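Local coordinates for isomaltodextranase (Arthrobacter globiformis, PDB 5AWO), which hydrolyses alpha-1,6-glucosidic linkages in dextran-like polysaccharides, releasing successive isomaltose units from the non-reducing chain ends, at residues 390-398 against 409-420; 419-427 against 446-454. All blocks are in the same frame, centred on the assembly; numbering follows the deposited sequence. Where two conformers were deposited one is given.

Contact 1: 390-398 against 409-420; sequences SRDTERWAG and LFNRSDTETVTK
K420 NZ has three partners: OE1 of E394, in a salt bridge of 2.8 Å, water 1, and, more weakly, water 2. The ammonium group meets OE1 from well above the carboxylate plane, 63° out of it. The other oxygen, E394 OE2, is met almost head-on along its C-O bond by the backbone N of R412 at 2.8 Å, in a nearly straight bond. Water 2 also donates to OE2 and to OD1 of N411, so the carboxylate is held at both oxygens and its rotation is fixed. E394 reaches these partners because its chain runs extended beyond CG. Water 1 links K420 NZ to D392 OD2, the oxygen that R395 clasps side-on with NE and NH2.

D392 begins the type I turn that leads into strand 395-399, the first arm of a beta hairpin in the C-terminal beta sandwich; R395 and L409 form a non-hydrogen-bonded antiparallel pair there. Next to it the N-H of F410 bonds to E394 O (2.9 Å). The F410 ring sits with its CE2 3.8 Å from CD1 of W396, the two ring planes 87° apart, while W396 NE1 donates to T393 O. Helix 295-302 also borders this corner: F296 meets the F410 ring edge-to-face.

R412 bends back at chi3 (66°), and its NH1 donates to T393 OG1 at 2.9 Å, with the hydroxyl oxygen close to the guanidinium plane. Its NE and NH2 bond to S279 OG and Q283 OE1, so this side chain ties the loop after strand 405-410 both to T393 and to the segment around S279 and Q283.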
loop_
_atom_site.group_PDB
_atom_site.type_symbol
_atom_site.label_atom_id
_atom_site.label_comp_id
_atom_site.label_asym_id
_atom_site.label_seq_id
_atom_site.Cartn_x
_atom_site.Cartn_y
_atom_site.Cartn_z
ATOM N N SER A 390 19.348 3.201 8.643
ATOM C CA SER A 390 19.186 1.806 8.264
ATOM C C SER A 390 18.634 1.616 6.871
ATOM O O SER A 390 18.686 0.510 6.323
ATOM C CB SER A 390 18.274 1.098 9.245
ATOM O OG SER A 390 16.922 1.541 9.100
ATOM N N ARG A 391 18.073 2.687 6.277
ATOM C CA ARG A 391 17.485 2.640 4.945
ATOM C C ARG A 391 17.715 3.998 4.288
ATOM O O ARG A 391 17.816 5.011 4.970
ATOM C CB ARG A 391 15.974 2.315 4.994
ATOM C CG ARG A 391 15.636 1.059 5.782
ATOM C CD ARG A 391 14.141 0.904 5.989
ATOM N NE ARG A 391 13.873 -0.126 6.984
ATOM C CZ ARG A 391 12.684 -0.456 7.448
ATOM N NH1 ARG A 391 11.594 0.193 7.042
ATOM N NH2 ARG A 391 12.573 -1.451 8.330
ATOM N N ASP A 392 17.833 3.981 2.954
ATOM C CA ASP A 392 18.150 5.202 2.195
ATOM C C ASP A 392 16.877 5.763 1.568
ATOM O O ASP A 392 16.364 5.220 0.608
ATOM C CB ASP A 392 19.173 4.868 1.121
ATOM C CG ASP A 392 19.815 6.093 0.521
ATOM O OD1 ASP A 392 19.164 7.174 0.506
ATOM O OD2 ASP A 392 20.974 5.993 0.045
ATOM N N THR A 393 16.423 6.902 2.099
ATOM C CA THR A 393 15.216 7.552 1.592
ATOM C C THR A 393 15.346 8.032 0.144
ATOM O O THR A 393 14.323 8.276 -0.487
ATOM C CB THR A 393 14.786 8.779 2.436
ATOM O OG1 THR A 393 15.769 9.825 2.322
ATOM C CG2 THR A 393 14.551 8.418 3.879
ATOM N N GLU A 394 16.570 8.146 -0.387
ATOM C CA GLU A 394 16.824 8.793 -1.654
ATOM C C GLU A 394 17.146 7.852 -2.813
ATOM O O GLU A 394 17.366 8.301 -3.915
ATOM C CB GLU A 394 17.938 9.807 -1.485
ATOM C CG GLU A 394 17.550 10.975 -0.597
ATOM C CD GLU A 394 18.704 11.908 -0.399
ATOM O OE1 GLU A 394 19.751 11.501 0.170
ATOM O OE2 GLU A 394 18.581 13.096 -0.816
ATOM N N ARG A 395 17.197 6.541 -2.559
ATOM C CA ARG A 395 17.457 5.567 -3.616
ATOM C C ARG A 395 16.506 4.395 -3.451
ATOM O O ARG A 395 16.530 3.703 -2.400
ATOM C CB ARG A 395 18.911 5.083 -3.555
ATOM C CG ARG A 395 19.901 6.201 -3.841
ATOM C CD ARG A 395 21.345 5.706 -3.914
ATOM N NE ARG A 395 21.791 5.338 -2.578
ATOM C CZ ARG A 395 22.788 4.507 -2.292
ATOM N NH1 ARG A 395 23.495 3.899 -3.246
ATOM N NH2 ARG A 395 23.086 4.294 -1.021
ATOM N N TRP A 396 15.710 4.158 -4.480
ATOM C CA TRP A 396 14.604 3.178 -4.454
ATOM C C TRP A 396 14.701 2.226 -5.635
ATOM O O TRP A 396 15.093 2.630 -6.727
ATOM C CB TRP A 396 13.260 3.913 -4.547
ATOM C CG TRP A 396 12.876 4.573 -3.256
ATOM C CD1 TRP A 396 13.408 5.702 -2.707
ATOM C CD2 TRP A 396 11.889 4.103 -2.344
ATOM N NE1 TRP A 396 12.815 5.958 -1.499
ATOM C CE2 TRP A 396 11.890 4.979 -1.244
ATOM C CE3 TRP A 396 11.026 3.006 -2.338
ATOM C CZ2 TRP A 396 11.040 4.793 -0.151
ATOM C CZ3 TRP A 396 10.190 2.826 -1.264
ATOM C CH2 TRP A 396 10.205 3.714 -0.182
ATOM N N ALA A 397 14.349 0.966 -5.406
ATOM C CA ALA A 397 14.233 0.019 -6.516
ATOM C C ALA A 397 13.186 -1.023 -6.208
ATOM O O ALA A 397 12.985 -1.393 -5.049
ATOM C CB ALA A 397 15.556 -0.682 -6.799
ATOM N N GLY A 398 12.500 -1.464 -7.254
ATOM C CA GLY A 398 11.604 -2.587 -7.142
ATOM C C GLY A 398 11.590 -3.368 -8.428
ATOM O O GLY A 398 11.902 -2.848 -9.494
ATOM N N LEU A 409 15.967 7.698 -8.201
ATOM C CA LEU A 409 17.042 8.370 -7.505
ATOM C C LEU A 409 16.562 9.796 -7.177
ATOM O O LEU A 409 15.958 10.444 -8.036
ATOM C CB LEU A 409 18.279 8.436 -8.376
ATOM C CG LEU A 409 18.788 7.123 -8.957
ATOM C CD1 LEU A 409 19.891 7.363 -9.969
ATOM C CD2 LEU A 409 19.264 6.164 -7.895
ATOM N N PHE A 410 16.822 10.245 -5.937
ATOM C CA PHE A 410 16.279 11.504 -5.433
ATOM C C PHE A 410 17.383 12.323 -4.795
ATOM O O PHE A 410 18.278 11.783 -4.176
ATOM C CB PHE A 410 15.190 11.235 -4.384
ATOM C CG PHE A 410 14.017 10.477 -4.908
ATOM C CD1 PHE A 410 12.933 11.133 -5.459
ATOM C CD2 PHE A 410 13.979 9.095 -4.817
ATOM C CE1 PHE A 410 11.865 10.439 -5.993
ATOM C CE2 PHE A 410 12.880 8.406 -5.289
ATOM C CZ PHE A 410 11.822 9.065 -5.877
ATOM N N ASN A 411 17.263 13.642 -4.907
ATOM C CA ASN A 411 18.123 14.580 -4.167
ATOM C C ASN A 411 17.303 15.520 -3.317
ATOM O O ASN A 411 16.766 16.509 -3.817
ATOM C CB ASN A 411 19.043 15.369 -5.090
ATOM C CG ASN A 411 19.906 16.353 -4.325
ATOM O OD1 ASN A 411 20.037 16.257 -3.096
ATOM N ND2 ASN A 411 20.516 17.277 -5.029
ATOM N N ARG A 412 17.255 15.216 -2.015
ATOM C CA ARG A 412 16.494 16.005 -1.055
ATOM C C ARG A 412 17.262 17.209 -0.493
ATOM O O ARG A 412 16.706 17.969 0.322
ATOM C CB ARG A 412 15.982 15.091 0.049
ATOM C CG ARG A 412 15.046 13.995 -0.428
ATOM C CD ARG A 412 14.693 13.005 0.662
ATOM N NE ARG A 412 13.915 13.655 1.716
ATOM C CZ ARG A 412 13.907 13.302 2.988
ATOM N NH1 ARG A 412 14.575 12.236 3.418
ATOM N NH2 ARG A 412 13.233 14.057 3.840
ATOM N N SER A 413 18.513 17.437 -0.911
ATOM C CA SER A 413 19.196 18.652 -0.504
ATOM C C SER A 413 18.442 19.869 -1.050
ATOM O O SER A 413 17.946 19.859 -2.193
ATOM C CB SER A 413 20.611 18.686 -1.057
ATOM O OG SER A 413 21.248 19.922 -0.728
ATOM N N ASP A 414 18.380 20.953 -0.264
ATOM C CA ASP A 414 17.798 22.190 -0.761
ATOM C C ASP A 414 18.790 23.033 -1.576
ATOM O O ASP A 414 18.395 23.940 -2.289
ATOM C CB ASP A 414 17.197 22.968 0.411
ATOM C CG ASP A 414 16.360 22.067 1.315
ATOM O OD1 ASP A 414 15.430 21.385 0.823
ATOM O OD2 ASP A 414 16.642 21.999 2.533
ATOM N N THR A 415 20.066 22.705 -1.510
ATOM C CA THR A 415 21.082 23.600 -2.106
ATOM C C THR A 415 22.111 22.924 -3.007
ATOM O O THR A 415 22.549 23.497 -4.034
ATOM C CB THR A 415 21.788 24.313 -0.969
ATOM O OG1 THR A 415 20.808 24.994 -0.191
ATOM C CG2 THR A 415 22.796 25.354 -1.480
ATOM N N GLU A 416 22.503 21.706 -2.674
ATOM C CA GLU A 416 23.609 21.086 -3.366
ATOM C C GLU A 416 23.146 20.161 -4.466
ATOM O O GLU A 416 22.111 19.522 -4.346
ATOM C CB GLU A 416 24.447 20.252 -2.402
ATOM C CG GLU A 416 24.986 21.019 -1.213
ATOM C CD GLU A 416 25.807 22.222 -1.596
ATOM O OE1 GLU A 416 26.610 22.154 -2.556
ATOM O OE2 GLU A 416 25.675 23.253 -0.914
ATOM N N THR A 417 23.938 20.079 -5.526
ATOM C CA THR A 417 23.794 19.046 -6.538
ATOM C C THR A 417 24.500 17.794 -6.040
ATOM O O THR A 417 25.613 17.880 -5.507
ATOM C CB THR A 417 24.362 19.565 -7.874
ATOM O OG1 THR A 417 23.535 20.658 -8.301
ATOM C CG2 THR A 417 24.373 18.487 -8.928
ATOM N N VAL A 418 23.824 16.649 -6.088
ATOM C CA VAL A 418 24.323 15.423 -5.473
ATOM C C VAL A 418 24.156 14.257 -6.442
ATOM O O VAL A 418 23.102 14.101 -7.081
ATOM C CB VAL A 418 23.552 15.121 -4.165
ATOM C CG1 VAL A 418 24.005 13.812 -3.532
ATOM C CG2 VAL A 418 23.689 16.281 -3.190
ATOM N N THR A 419 25.198 13.445 -6.548
ATOM C CA THR A 419 25.182 12.266 -7.374
ATOM C C THR A 419 24.583 11.098 -6.584
ATOM O O THR A 419 24.990 10.847 -5.437
ATOM C CB THR A 419 26.589 11.899 -7.854
ATOM O OG1 THR A 419 27.055 12.954 -8.694
ATOM C CG2 THR A 419 26.592 10.550 -8.612
ATOM N N LYS A 420 23.641 10.398 -7.201
ATOM C CA LYS A 420 23.050 9.197 -6.648
ATOM C C LYS A 420 23.210 8.066 -7.639
ATOM O O LYS A 420 23.057 8.280 -8.848
ATOM C CB LYS A 420 21.554 9.407 -6.379
ATOM C CG LYS A 420 21.226 10.513 -5.388
ATOM C CD LYS A 420 21.723 10.201 -3.988
ATOM C CE LYS A 420 21.290 11.257 -2.988
ATOM N NZ LYS A 420 21.894 11.071 -1.636
HETATM O O HOH W 1 21.874 8.349 -1.068
HETATM O O HOH W 2 20.991 14.264 -1.376
#

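Contact 2: 419-427 against 446-454; sequences TKTIDFAKD and GMDSRATAA. With PO4 (phosphate ion), chain B.
The F424 ring carries the backbone N of R450 over one face, 3.4 Å above its plane and shifted toward the rim, while D448 O lies at its edge, 3.5 Å from CD2. Strands 418-423 and 450-455 form a regular antiparallel pair here, in the C-terminal beta sandwich. The guanidinium of R450 turns its edge to the phosphate, probably a crystallisation component: NE reaches PO4 O3 in a nearly straight bond of 2.9 Å and NH2 reaches O4. K426 NZ bonds to O1, and D423 OD2 comes within 2.5 Å of O3.

I422 with A451 and K420 with A453 are the hydrogen-bonded pairs; their side chains turn toward the sheet of strands 405-410 and 460-466, whereas T421, T452, D423 and R450 line the phosphate-bearing face. F424 N extends the pairing by donating to S449 O, just where the chain leaves the strand. That corner is shaped by D423, whose OD1 accepts from K426 N in an Asx motif.

On the R450 face, T421 and T452 lie side by side. T421 OG1 sits beside its own backbone N (chi1 -63°) and T452 OG1 opposite its own (chi1 -170°), which brings the two oxygens into a 2.7 Å hydrogen bond.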
loop_
_atom_site.group_PDB
_atom_site.type_symbol
_atom_site.label_atom_id
_atom_site.label_comp_id
_atom_site.label_asym_id
_atom_site.label_seq_id
_atom_site.Cartn_x
_atom_site.Cartn_y
_atom_site.Cartn_z
ATOM N N THR A 419 25.198 13.445 -6.548
ATOM C CA THR A 419 25.182 12.266 -7.374
ATOM C C THR A 419 24.583 11.098 -6.584
ATOM O O THR A 419 24.990 10.847 -5.437
ATOM C CB THR A 419 26.589 11.899 -7.854
ATOM O OG1 THR A 419 27.055 12.954 -8.694
ATOM C CG2 THR A 419 26.592 10.550 -8.612
ATOM N N LYS A 420 23.641 10.398 -7.201
ATOM C CA LYS A 420 23.050 9.197 -6.648
ATOM C C LYS A 420 23.210 8.066 -7.639
ATOM O O LYS A 420 23.057 8.280 -8.848
ATOM C CB LYS A 420 21.554 9.407 -6.379
ATOM C CG LYS A 420 21.226 10.513 -5.388
ATOM C CD LYS A 420 21.723 10.201 -3.988
ATOM C CE LYS A 420 21.290 11.257 -2.988
ATOM N NZ LYS A 420 21.894 11.071 -1.636
ATOM N N THR A 421 23.465 6.861 -7.125
ATOM C CA THR A 421 23.767 5.704 -7.977
ATOM C C THR A 421 23.185 4.440 -7.363
ATOM O O THR A 421 23.230 4.255 -6.136
ATOM C CB THR A 421 25.287 5.536 -8.137
ATOM O OG1 THR A 421 25.831 6.687 -8.793
ATOM C CG2 THR A 421 25.638 4.309 -8.930
ATOM N N ILE A 422 22.637 3.597 -8.225
ATOM C CA ILE A 422 22.270 2.233 -7.871
ATOM C C ILE A 422 23.053 1.297 -8.794
ATOM O O ILE A 422 22.953 1.371 -10.016
ATOM C CB ILE A 422 20.743 2.000 -7.967
ATOM C CG1 ILE A 422 20.053 2.576 -6.716
ATOM C CG2 ILE A 422 20.392 0.515 -8.093
ATOM C CD1 ILE A 422 20.329 1.814 -5.452
ATOM N N ASP A 423 23.824 0.418 -8.167
ATOM C CA ASP A 423 24.655 -0.541 -8.878
ATOM C C ASP A 423 23.932 -1.873 -8.946
ATOM O O ASP A 423 23.417 -2.372 -7.923
ATOM C CB ASP A 423 25.969 -0.698 -8.131
ATOM C CG ASP A 423 26.961 -1.534 -8.909
ATOM O OD1 ASP A 423 26.883 -2.794 -8.881
ATOM O OD2 ASP A 423 27.801 -0.927 -9.582
ATOM N N PHE A 424 23.820 -2.431 -10.144
ATOM C CA PHE A 424 22.952 -3.583 -10.358
ATOM C C PHE A 424 23.460 -4.852 -9.688
ATOM O O PHE A 424 22.653 -5.705 -9.329
ATOM C CB PHE A 424 22.651 -3.821 -11.845
ATOM C CG PHE A 424 22.067 -2.610 -12.556
ATOM C CD1 PHE A 424 21.358 -1.638 -11.845
ATOM C CD2 PHE A 424 22.264 -2.408 -13.920
ATOM C CE1 PHE A 424 20.821 -0.542 -12.502
ATOM C CE2 PHE A 424 21.717 -1.315 -14.570
ATOM C CZ PHE A 424 21.010 -0.375 -13.857
ATOM N N ALA A 425 24.775 -4.947 -9.524
ATOM C CA ALA A 425 25.380 -6.068 -8.796
ATOM C C ALA A 425 25.421 -5.794 -7.304
ATOM O O ALA A 425 24.844 -6.568 -6.521
ATOM C CB ALA A 425 26.779 -6.364 -9.329
ATOM N N LYS A 426 26.057 -4.700 -6.902
ATOM C CA LYS A 426 26.329 -4.451 -5.499
ATOM C C LYS A 426 25.091 -4.082 -4.690
ATOM O O LYS A 426 25.004 -4.407 -3.515
ATOM C CB LYS A 426 27.374 -3.372 -5.334
ATOM C CG LYS A 426 28.711 -3.791 -5.927
ATOM C CD LYS A 426 29.818 -2.820 -5.577
ATOM C CE LYS A 426 29.773 -1.582 -6.458
ATOM N NZ LYS A 426 31.051 -0.814 -6.387
ATOM N N ASP A 427 24.173 -3.356 -5.310
ATOM C CA ASP A 427 22.959 -2.946 -4.623
ATOM C C ASP A 427 21.797 -3.883 -4.901
ATOM O O ASP A 427 21.161 -4.373 -3.952
ATOM C CB ASP A 427 22.599 -1.494 -5.001
ATOM C CG ASP A 427 23.646 -0.498 -4.579
ATOM O OD1 ASP A 427 24.152 -0.582 -3.447
ATOM O OD2 ASP A 427 23.972 0.418 -5.382
ATOM N N GLY A 446 21.162 2.312 -23.093
ATOM C CA GLY A 446 21.835 1.074 -23.458
ATOM C C GLY A 446 22.121 0.176 -22.264
ATOM O O GLY A 446 21.629 0.391 -21.152
ATOM N N MET A 447 22.925 -0.845 -22.505
ATOM C CA MET A 447 23.304 -1.833 -21.511
ATOM C C MET A 447 24.270 -1.215 -20.518
ATOM O O MET A 447 25.246 -0.585 -20.905
ATOM C CB MET A 447 23.993 -3.001 -22.230
ATOM C CG MET A 447 24.345 -4.173 -21.344
ATOM S SD MET A 447 22.923 -4.950 -20.554
ATOM C CE MET A 447 21.649 -4.903 -21.799
ATOM N N ASP A 448 23.999 -1.364 -19.224
ATOM C CA ASP A 448 24.856 -0.775 -18.209
ATOM C C ASP A 448 24.870 -1.672 -16.979
ATOM O O ASP A 448 24.085 -2.627 -16.892
ATOM C CB ASP A 448 24.350 0.632 -17.812
ATOM C CG ASP A 448 25.466 1.602 -17.443
ATOM O OD1 ASP A 448 26.512 1.191 -16.883
ATOM O OD2 ASP A 448 25.319 2.810 -17.732
ATOM N N SER A 449 25.783 -1.342 -16.070
ATOM C CA SER A 449 25.974 -2.016 -14.794
ATOM C C SER A 449 25.391 -1.237 -13.633
ATOM O O SER A 449 25.399 -1.724 -12.504
ATOM C CB SER A 449 27.471 -2.211 -14.509
ATOM O OG SER A 449 28.149 -0.985 -14.302
ATOM N N ARG A 450 24.901 -0.030 -13.910
ATOM C CA ARG A 450 24.489 0.887 -12.858
ATOM C C ARG A 450 23.567 1.922 -13.491
ATOM O O ARG A 450 23.556 2.082 -14.727
ATOM C CB ARG A 450 25.715 1.540 -12.223
ATOM C CG ARG A 450 26.557 2.341 -13.210
ATOM C CD ARG A 450 28.034 2.402 -12.854
ATOM N NE ARG A 450 28.295 3.153 -11.623
ATOM C CZ ARG A 450 28.538 4.468 -11.549
ATOM N NH1 ARG A 450 28.520 5.247 -12.640
ATOM N NH2 ARG A 450 28.787 5.011 -10.361
ATOM N N ALA A 451 22.753 2.547 -12.644
ATOM C CA ALA A 451 21.979 3.737 -12.995
ATOM C C ALA A 451 22.438 4.868 -12.081
ATOM O O ALA A 451 22.583 4.682 -10.856
ATOM C CB ALA A 451 20.503 3.453 -12.810
ATOM N N THR A 452 22.679 6.039 -12.671
ATOM C CA THR A 452 23.261 7.151 -11.927
ATOM C C THR A 452 22.720 8.479 -12.438
ATOM O O THR A 452 22.301 8.581 -13.587
ATOM C CB THR A 452 24.801 7.134 -12.028
ATOM O OG1 THR A 452 25.399 8.069 -11.115
ATOM C CG2 THR A 452 25.280 7.413 -13.431
ATOM N N ALA A 453 22.720 9.479 -11.569
ATOM C CA ALA A 453 22.321 10.823 -11.961
ATOM C C ALA A 453 22.942 11.837 -11.044
ATOM O O ALA A 453 23.035 11.615 -9.830
ATOM C CB ALA A 453 20.813 10.962 -11.922
ATOM N N ALA A 454 23.368 12.951 -11.626
ATOM C CA ALA A 454 23.833 14.107 -10.891
ATOM C C ALA A 454 22.649 15.038 -10.805
ATOM O O ALA A 454 22.253 15.683 -11.761
ATOM C CB ALA A 454 24.993 14.784 -11.626
HETATM P P PO4 B . 29.056 1.927 -8.003
HETATM O O1 PO4 B . 30.409 1.221 -8.030
HETATM O O2 PO4 B . 28.352 1.507 -6.697
HETATM O O3 PO4 B . 28.209 1.543 -9.193
HETATM O O4 PO4 B . 29.262 3.418 -7.997
HETATM O O HOH W 3 29.154 -1.297 -12.004
#

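Strand 418-423 is common to both contacts, with T419 and K420 belonging to each. Contact 1 takes the polar end of K420, and contact 2 its backbone. The centres lie about 13 Å apart, and R395 bridges them: R395 NH1 stands 2.9 Å from T421 O, probably hydrogen-bonded. L409 fills the interior between them, with CD2 at 3.9 Å from I422 CG1 and CD1 at 3.9 Å from A453 N. Thus the 395-410 hairpin and the two-stranded sheet of contact 2 are packed against each other within the sandwich. The phosphate is bound at contact 2; both contacts lie away from D201 and D262, the likely nucleophile and proton donor.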